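Local coordinates for 70 KDA protein (Xanthomonas sp., PDB 4B2N) that oxidatively cleaves rubber in a processive manner as a dioxygenase carrying two covalently bound c-type hemes, at residues A114-F119 with F226-I231; F119-W124 with P131-Q136; A364-E369 with D649-A654. One frame throughout, in Å; residues are numbered along the deposited sequence.

Contact 1: residues A114-F119 with F226-I231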
# COMPACT_ATOMS: atom_id res chain seq x y z
N ALA A 114 15.73 14.75 -15.79
CA ALA A 114 16.75 13.71 -15.80
C ALA A 114 18.19 14.23 -15.44
O ALA A 114 18.93 13.59 -14.65
CB ALA A 114 16.70 12.99 -17.12
N THR A 115 18.55 15.40 -15.94
CA THR A 115 19.89 15.93 -15.58
C THR A 115 20.02 16.30 -14.12
O THR A 115 21.10 16.09 -13.48
CB THR A 115 20.31 17.08 -16.53
OG1 THR A 115 20.61 16.47 -17.79
CG2 THR A 115 21.59 17.81 -16.02
N SER A 116 18.94 16.76 -13.51
CA SER A 116 18.98 17.03 -12.11
C SER A 116 19.17 15.75 -11.30
O SER A 116 19.89 15.75 -10.26
CB SER A 116 17.67 17.63 -11.66
OG SER A 116 17.47 18.94 -12.20
N TYR A 117 18.48 14.68 -11.73
CA TYR A 117 18.66 13.41 -11.07
C TYR A 117 20.11 12.89 -11.25
O TYR A 117 20.75 12.47 -10.31
CB TYR A 117 17.65 12.33 -11.58
CG TYR A 117 18.10 10.98 -11.15
CD1 TYR A 117 17.74 10.47 -9.88
CD2 TYR A 117 18.89 10.19 -11.96
CE1 TYR A 117 18.18 9.23 -9.46
CE2 TYR A 117 19.33 8.93 -11.57
CZ TYR A 117 18.94 8.46 -10.30
OH TYR A 117 19.31 7.24 -9.87
N HIS A 118 20.65 13.05 -12.43
CA HIS A 118 22.00 12.67 -12.73
C HIS A 118 22.99 13.33 -11.79
O HIS A 118 24.06 12.74 -11.50
CB HIS A 118 22.34 13.06 -14.17
CG HIS A 118 23.55 12.38 -14.72
ND1 HIS A 118 23.69 11.01 -14.76
CD2 HIS A 118 24.73 12.92 -15.22
CE1 HIS A 118 24.88 10.70 -15.31
NE2 HIS A 118 25.52 11.87 -15.61
N PHE A 119 22.66 14.54 -11.35
CA PHE A 119 23.57 15.34 -10.46
C PHE A 119 23.08 15.38 -9.02
O PHE A 119 23.54 16.20 -8.24
CB PHE A 119 23.85 16.77 -11.04
CG PHE A 119 24.78 16.72 -12.23
CD1 PHE A 119 26.18 16.68 -12.06
CD2 PHE A 119 24.31 16.65 -13.53
CE1 PHE A 119 27.06 16.61 -13.16
CE2 PHE A 119 25.18 16.59 -14.64
CZ PHE A 119 26.57 16.56 -14.46
N PHE A 226 13.27 18.34 -4.32
CA PHE A 226 12.70 19.68 -4.19
C PHE A 226 13.81 20.71 -4.42
O PHE A 226 13.53 21.80 -4.92
CB PHE A 226 11.98 19.93 -2.82
CG PHE A 226 11.60 21.41 -2.63
CD1 PHE A 226 10.58 21.95 -3.40
CD2 PHE A 226 12.28 22.24 -1.74
CE1 PHE A 226 10.25 23.31 -3.28
CE2 PHE A 226 11.97 23.60 -1.64
CZ PHE A 226 10.95 24.12 -2.40
N ARG A 227 15.06 20.35 -4.07
CA ARG A 227 16.19 21.31 -4.18
C ARG A 227 16.86 21.26 -5.53
O ARG A 227 17.85 21.91 -5.74
CB ARG A 227 17.24 21.06 -3.09
CG ARG A 227 16.67 21.21 -1.67
CD ARG A 227 17.78 21.32 -0.62
NE ARG A 227 18.59 20.12 -0.50
CZ ARG A 227 18.19 18.97 0.06
NH1 ARG A 227 16.95 18.81 0.57
NH2 ARG A 227 19.03 17.96 0.12
N THR A 228 16.35 20.43 -6.46
CA THR A 228 16.84 20.47 -7.80
C THR A 228 16.13 21.52 -8.69
O THR A 228 15.11 22.08 -8.28
CB THR A 228 16.73 19.06 -8.47
OG1 THR A 228 15.35 18.75 -8.75
CG2 THR A 228 17.46 17.96 -7.61
N THR A 229 16.64 21.75 -9.90
CA THR A 229 15.99 22.72 -10.83
C THR A 229 14.51 22.44 -11.06
O THR A 229 14.15 21.33 -11.48
CB THR A 229 16.74 22.82 -12.17
OG1 THR A 229 18.05 23.24 -11.86
CG2 THR A 229 16.12 23.85 -13.14
N PRO A 230 13.65 23.43 -10.78
CA PRO A 230 12.20 23.09 -10.90
C PRO A 230 11.89 22.59 -12.34
O PRO A 230 12.46 23.09 -13.32
CB PRO A 230 11.50 24.41 -10.58
CG PRO A 230 12.51 25.16 -9.70
CD PRO A 230 13.88 24.76 -10.18
N ILE A 231 11.00 21.61 -12.47
CA ILE A 231 10.60 21.13 -13.78
C ILE A 231 9.82 22.31 -14.39
O ILE A 231 9.97 22.64 -15.58
CB ILE A 231 9.69 19.89 -13.70
CG1 ILE A 231 10.48 18.70 -13.22
CG2 ILE A 231 9.08 19.55 -15.05
CD1 ILE A 231 9.53 17.59 -12.87
O HOH W 1 14.76 18.88 -11.43
O HOH W 2 19.36 20.64 -9.96
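Ser-116 meets Thr-228 through its methylene: Ser-116 CB lies 3.6 Å from Thr-228 CB, and the CA atoms of these two residues, 5.9 Å apart, form the closest backbone approach between the segments. This is the dense half of the contact. Thr-228 CG2 stands slightly farther back from Ser-116 CB. The Ser-116 hydroxyl, turned anti to its carbonyl carbon (chi1 -67°), passes beside this apolar touch and faces the start of the loop, where Ser-116 OG is 3.7 Å from Thr-229 N. In the fold, the short helix 114-118 here presents one residue to the chain leaving helix 218-226. Thr-228 OG1 hydrogen-bonds back to Met-225 O in the last turn of that helix, which fixes the threonine branch, and Arg-227 of the same corner forms a salt bridge with Asp-224. The other half is looser and is bridged by solvent. Water 1 joins Ser-116 OG, at 2.8 Å, to Thr-228 OG1, at 2.7 Å, and donates to the threonine hydroxyl. A second water accepts from Thr-229 N at 2.9 Å but reaches Ser-116 OG only weakly, at 3.4 Å. Thr-229 itself is exposed, and its CB comes no nearer to Ser-116 OG than 3.9 Å.

Contact 2: residues F119-W124 with P131-Q136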
# COMPACT_ATOMS: atom_id res chain seq x y z
N PHE A 119 22.66 14.54 -11.35
CA PHE A 119 23.57 15.34 -10.46
C PHE A 119 23.08 15.38 -9.02
O PHE A 119 23.54 16.20 -8.24
CB PHE A 119 23.85 16.77 -11.04
CG PHE A 119 24.78 16.72 -12.23
CD1 PHE A 119 26.18 16.68 -12.06
CD2 PHE A 119 24.31 16.65 -13.53
CE1 PHE A 119 27.06 16.61 -13.16
CE2 PHE A 119 25.18 16.59 -14.64
CZ PHE A 119 26.57 16.56 -14.46
N ILE A 120 22.08 14.57 -8.66
CA ILE A 120 21.49 14.71 -7.33
C ILE A 120 22.49 14.44 -6.20
O ILE A 120 22.20 14.75 -5.09
CB ILE A 120 20.26 13.73 -7.13
CG1 ILE A 120 19.30 14.24 -6.03
CG2 ILE A 120 20.73 12.28 -6.98
CD1 ILE A 120 17.92 13.72 -6.32
N PHE A 121 23.62 13.79 -6.44
CA PHE A 121 24.67 13.72 -5.37
C PHE A 121 24.99 15.15 -4.88
O PHE A 121 25.46 15.31 -3.75
CB PHE A 121 25.97 13.03 -5.87
CG PHE A 121 26.56 13.65 -7.09
CD1 PHE A 121 27.48 14.70 -6.98
CD2 PHE A 121 26.20 13.16 -8.38
CE1 PHE A 121 28.01 15.25 -8.12
CE2 PHE A 121 26.71 13.74 -9.52
CZ PHE A 121 27.60 14.80 -9.41
N LEU A 122 24.84 16.19 -5.73
CA LEU A 122 25.09 17.58 -5.26
C LEU A 122 24.22 17.86 -4.06
O LEU A 122 24.71 18.44 -3.08
CB LEU A 122 24.84 18.65 -6.32
CG LEU A 122 25.83 18.58 -7.47
CD1 LEU A 122 25.38 19.54 -8.58
CD2 LEU A 122 27.27 18.87 -6.98
N GLN A 123 22.94 17.44 -4.12
CA GLN A 123 22.01 17.65 -3.03
C GLN A 123 22.32 16.80 -1.81
O GLN A 123 21.83 17.05 -0.70
CB GLN A 123 20.54 17.37 -3.49
CG GLN A 123 19.96 18.58 -4.27
CD GLN A 123 20.68 18.84 -5.57
OE1 GLN A 123 20.98 17.91 -6.38
NE2 GLN A 123 21.02 20.12 -5.79
N TRP A 124 23.11 15.75 -2.00
CA TRP A 124 23.53 14.96 -0.81
C TRP A 124 24.74 15.63 -0.16
O TRP A 124 25.20 15.18 0.87
CB TRP A 124 24.05 13.62 -1.24
CG TRP A 124 23.12 12.76 -2.07
CD1 TRP A 124 21.75 12.91 -2.24
CD2 TRP A 124 23.50 11.62 -2.86
NE1 TRP A 124 21.26 11.99 -3.08
CE2 TRP A 124 22.26 11.14 -3.48
CE3 TRP A 124 24.69 10.96 -3.11
CZ2 TRP A 124 22.23 10.02 -4.32
CZ3 TRP A 124 24.66 9.86 -4.01
CH2 TRP A 124 23.45 9.38 -4.55
N PRO A 131 31.75 6.86 -7.89
CA PRO A 131 31.59 5.82 -8.92
C PRO A 131 30.57 4.81 -8.48
O PRO A 131 30.12 4.00 -9.30
CB PRO A 131 32.97 5.20 -9.03
CG PRO A 131 33.66 5.52 -7.73
CD PRO A 131 33.13 6.90 -7.38
N ASP A 132 30.22 4.85 -7.19
CA ASP A 132 29.09 4.01 -6.71
C ASP A 132 27.73 4.75 -6.65
O ASP A 132 26.80 4.34 -5.94
CB ASP A 132 29.41 3.39 -5.36
CG ASP A 132 29.68 4.45 -4.27
OD1 ASP A 132 29.73 5.63 -4.60
OD2 ASP A 132 29.79 4.04 -3.11
N PHE A 133 27.60 5.84 -7.44
CA PHE A 133 26.42 6.69 -7.43
C PHE A 133 25.13 5.84 -7.51
O PHE A 133 24.21 5.99 -6.75
CB PHE A 133 26.48 7.63 -8.64
CG PHE A 133 25.22 8.45 -8.83
CD1 PHE A 133 24.90 9.47 -7.93
CD2 PHE A 133 24.33 8.19 -9.91
CE1 PHE A 133 23.73 10.23 -8.12
CE2 PHE A 133 23.15 8.95 -10.10
CZ PHE A 133 22.85 9.97 -9.17
N GLU A 134 25.07 4.92 -8.45
CA GLU A 134 23.82 4.23 -8.69
C GLU A 134 23.44 3.39 -7.45
O GLU A 134 22.30 3.40 -6.96
CB GLU A 134 24.03 3.41 -10.01
CG GLU A 134 22.74 3.01 -10.68
CD GLU A 134 23.01 2.16 -11.92
OE1 GLU A 134 23.80 2.59 -12.82
OE2 GLU A 134 22.39 1.08 -11.94
N GLU A 135 24.42 2.77 -6.81
CA GLU A 135 24.16 2.10 -5.55
C GLU A 135 23.77 3.04 -4.41
O GLU A 135 22.92 2.70 -3.59
CB GLU A 135 25.37 1.27 -5.13
CG GLU A 135 25.18 0.59 -3.77
CD GLU A 135 26.31 -0.40 -3.46
OE1 GLU A 135 27.47 0.00 -3.26
OE2 GLU A 135 26.05 -1.60 -3.51
N GLN A 136 24.46 4.17 -4.27
CA GLN A 136 24.11 5.15 -3.26
C GLN A 136 22.67 5.66 -3.38
O GLN A 136 22.02 5.93 -2.35
CB GLN A 136 25.11 6.34 -3.26
CG GLN A 136 26.47 5.87 -2.70
CD GLN A 136 27.34 7.03 -2.25
OE1 GLN A 136 28.48 7.22 -2.73
NE2 GLN A 136 26.82 7.78 -1.31
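An aromatic cluster of Phe-121, Trp-124 and Phe-133 joins the turns that follow helix 114-118 to the first turn of helix 133-141. Phe-133 is the middle member: its CG lies anti to the backbone N (chi1 173°), which carries the ring between the other two, and Phe-121 and Trp-124 approach from opposite sides of its plane. Phe-121 makes an offset edge-to-face pair, its edge toward the face of Phe-133, with planes at 87° and ring centroids 5.9 Å apart. Trp-124 instead lies nearly parallel, at 24°, but its six-membered ring is slid so far along that overlap is slight; the touch is made by Trp-124 CH2, 3.7 Å from Phe-133 CD1. Ile-120 CG2 closes the edge of the Phe-133 ring, 3.8 Å from CE1. All these side chains are buried, and the indole's polar atom is satisfied by a hydrogen bond from Trp-124 NE1 to Tyr-141 OH, farther along the same helix as Phe-133. One turn on from Phe-133, the methylene of Gln-136 extends the apolar surface, its CB resting 3.6 Å from Trp-124 CZ3.

Contact 3: residues A364-E369 with D649-A654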
# COMPACT_ATOMS: atom_id res chain seq x y z
N ALA A 364 -0.65 -25.59 11.98
CA ALA A 364 -1.80 -25.52 11.14
C ALA A 364 -3.02 -25.72 11.97
O ALA A 364 -4.02 -25.05 11.80
CB ALA A 364 -1.73 -26.54 10.05
N VAL A 365 -2.92 -26.66 12.91
CA VAL A 365 -4.03 -26.95 13.78
C VAL A 365 -4.32 -25.77 14.70
O VAL A 365 -5.49 -25.45 14.91
CB VAL A 365 -3.80 -28.25 14.61
CG1 VAL A 365 -5.00 -28.51 15.54
CG2 VAL A 365 -3.73 -29.42 13.65
N ILE A 366 -3.26 -25.20 15.29
CA ILE A 366 -3.42 -24.14 16.23
C ILE A 366 -4.06 -23.00 15.45
O ILE A 366 -5.04 -22.40 15.88
CB ILE A 366 -2.06 -23.71 16.79
CG1 ILE A 366 -1.51 -24.79 17.77
CG2 ILE A 366 -2.23 -22.41 17.59
CD1 ILE A 366 0.02 -24.76 17.82
N TYR A 367 -3.49 -22.72 14.27
CA TYR A 367 -3.97 -21.60 13.41
C TYR A 367 -5.52 -21.65 13.28
O TYR A 367 -6.23 -20.65 13.52
CB TYR A 367 -3.27 -21.64 12.03
CG TYR A 367 -3.81 -20.51 11.13
CD1 TYR A 367 -4.99 -20.66 10.46
CD2 TYR A 367 -3.15 -19.30 11.00
CE1 TYR A 367 -5.54 -19.63 9.70
CE2 TYR A 367 -3.68 -18.28 10.26
CZ TYR A 367 -4.85 -18.44 9.62
OH TYR A 367 -5.36 -17.41 8.90
N HIS A 368 -6.04 -22.82 12.92
CA HIS A 368 -7.46 -22.98 12.59
C HIS A 368 -8.34 -23.32 13.80
O HIS A 368 -9.58 -23.13 13.76
CB HIS A 368 -7.57 -24.08 11.55
CG HIS A 368 -7.01 -23.71 10.22
ND1 HIS A 368 -5.69 -23.90 9.89
CD2 HIS A 368 -7.62 -23.08 9.14
CE1 HIS A 368 -5.50 -23.46 8.62
NE2 HIS A 368 -6.68 -22.97 8.16
N GLU A 369 -7.75 -23.75 14.91
CA GLU A 369 -8.62 -24.28 15.95
C GLU A 369 -8.44 -23.72 17.33
O GLU A 369 -9.36 -23.86 18.14
CB GLU A 369 -8.52 -25.83 16.02
CG GLU A 369 -8.90 -26.52 14.70
CD GLU A 369 -8.79 -28.04 14.73
OE1 GLU A 369 -8.79 -28.63 15.83
OE2 GLU A 369 -8.71 -28.66 13.67
N ASP A 649 4.54 -20.21 24.33
CA ASP A 649 5.68 -20.12 23.44
C ASP A 649 5.74 -21.32 22.49
O ASP A 649 6.17 -21.18 21.34
CB ASP A 649 6.99 -20.01 24.23
CG ASP A 649 7.27 -18.62 24.75
OD1 ASP A 649 6.50 -17.64 24.57
OD2 ASP A 649 8.30 -18.51 25.42
N SER A 650 5.35 -22.52 22.96
CA SER A 650 5.30 -23.67 22.06
C SER A 650 4.29 -23.48 20.92
O SER A 650 4.59 -23.86 19.76
CB SER A 650 4.97 -24.98 22.77
OG SER A 650 6.07 -25.23 23.61
N GLU A 651 3.12 -22.96 21.26
CA GLU A 651 2.13 -22.60 20.23
C GLU A 651 2.71 -21.60 19.26
O GLU A 651 2.55 -21.76 18.05
CB GLU A 651 0.86 -22.09 20.84
CG GLU A 651 0.02 -23.22 21.41
CD GLU A 651 -1.07 -22.68 22.30
OE1 GLU A 651 -0.86 -21.68 23.03
OE2 GLU A 651 -2.15 -23.29 22.27
N ARG A 652 3.42 -20.60 19.77
CA ARG A 652 4.04 -19.56 18.87
C ARG A 652 5.04 -20.12 17.87
O ARG A 652 4.97 -19.79 16.67
CB ARG A 652 4.67 -18.44 19.70
CG ARG A 652 3.69 -17.70 20.59
CD ARG A 652 4.39 -16.76 21.55
NE ARG A 652 3.35 -15.94 22.18
CZ ARG A 652 3.11 -15.91 23.48
NH1 ARG A 652 3.82 -16.70 24.27
NH2 ARG A 652 2.11 -15.18 23.98
N TRP A 653 6.01 -20.92 18.32
CA TRP A 653 6.92 -21.56 17.34
C TRP A 653 6.19 -22.42 16.32
O TRP A 653 6.59 -22.41 15.14
CB TRP A 653 7.98 -22.40 18.07
CG TRP A 653 8.89 -21.56 18.92
CD1 TRP A 653 9.02 -21.58 20.29
CD2 TRP A 653 9.82 -20.50 18.46
NE1 TRP A 653 9.95 -20.65 20.74
CE2 TRP A 653 10.48 -19.98 19.68
CE3 TRP A 653 10.15 -19.96 17.24
CZ2 TRP A 653 11.43 -18.96 19.63
CZ3 TRP A 653 11.13 -18.95 17.19
CH2 TRP A 653 11.76 -18.47 18.37
N ALA A 654 5.12 -23.14 16.74
CA ALA A 654 4.37 -23.99 15.79
C ALA A 654 3.68 -23.12 14.77
O ALA A 654 3.70 -23.42 13.55
CB ALA A 654 3.35 -24.88 16.50
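Ile-366 reaches across with a single methyl group, CD1, which lies over the surface between Glu-651 and Ala-654. The tightest touch is Ile-366 CD1 to Ala-654 CB, 3.6 Å; Ile-366 CD1 is also 3.9 Å from Glu-651 CA and 3.9 Å from Glu-651 CG, so one branch tip meets a methyl, a backbone carbon and the aliphatic part of an acidic side chain. With CG1 anti to the carbonyl carbon (chi1 -72°), the longer branch is the one sent toward the other helix. Leu-655, next along that helix, also touches Ile-366.

The Glu-651 carboxylate turns to other partners. OE1 accepts the backbone N-H of Thr-648, just ahead of helix 649-660, as the acidic residue of a capping box does, and OE2 forms a salt bridge with Arg-370 NE beyond the end of helix 357-369, giving the two helices an ionic tie beside the apolar one.

Helix 357-369 precedes the Cys-390 to His-394 heme attachment motif and helix 649-660 follows the axial His-641, an arrangement consistent with the packing of first and last helices in cytochrome c domains. The nearest atoms of the Ile-366 side chain and a bound heme c are about 6 Å apart, and Tyr-367 touches Cys-390 and His-394.

Farther out, bonds within each helix and to neighbouring parts of the chain fix the side chains. His-368 ND1 donates to Ala-364 O at 2.8 Å, nearly straight at 167° and in the imidazole plane, while His-368 N reaches the same oxygen from the opposite face of the carbonyl plane. His-368 NE2 pairs with Tyr-397 N outside the helix, so both ring nitrogens restrict its rotation. On the other helix, Arg-652 NH1 bridges to Asp-649 OD1 at 2.9 Å with weak hydrogen-bond geometry, and its NE donates to the outside Leu-528 O.

From the N terminus, the chain runs through helix 114-118 directly into contact 2, a local closure spanning only six residues before helix 133-141. Contact 2 nests inside the much longer loop closed by contact 1, where the chain returns after helix 218-226. The two share Phe-119, their centres are 12 Å apart, and a probable hydrogen bond from Arg-227 to the Gln-123 carbonyl joins them into one patch. Contact 3 opens only after contact 1 has closed; it lies in series, with 279 residues between its segments, and ties a helix ahead of the second heme's attachment site to the C-terminal helix. Its centre is 52 Å from that of contact 1, on the opposite side of the chain's centre.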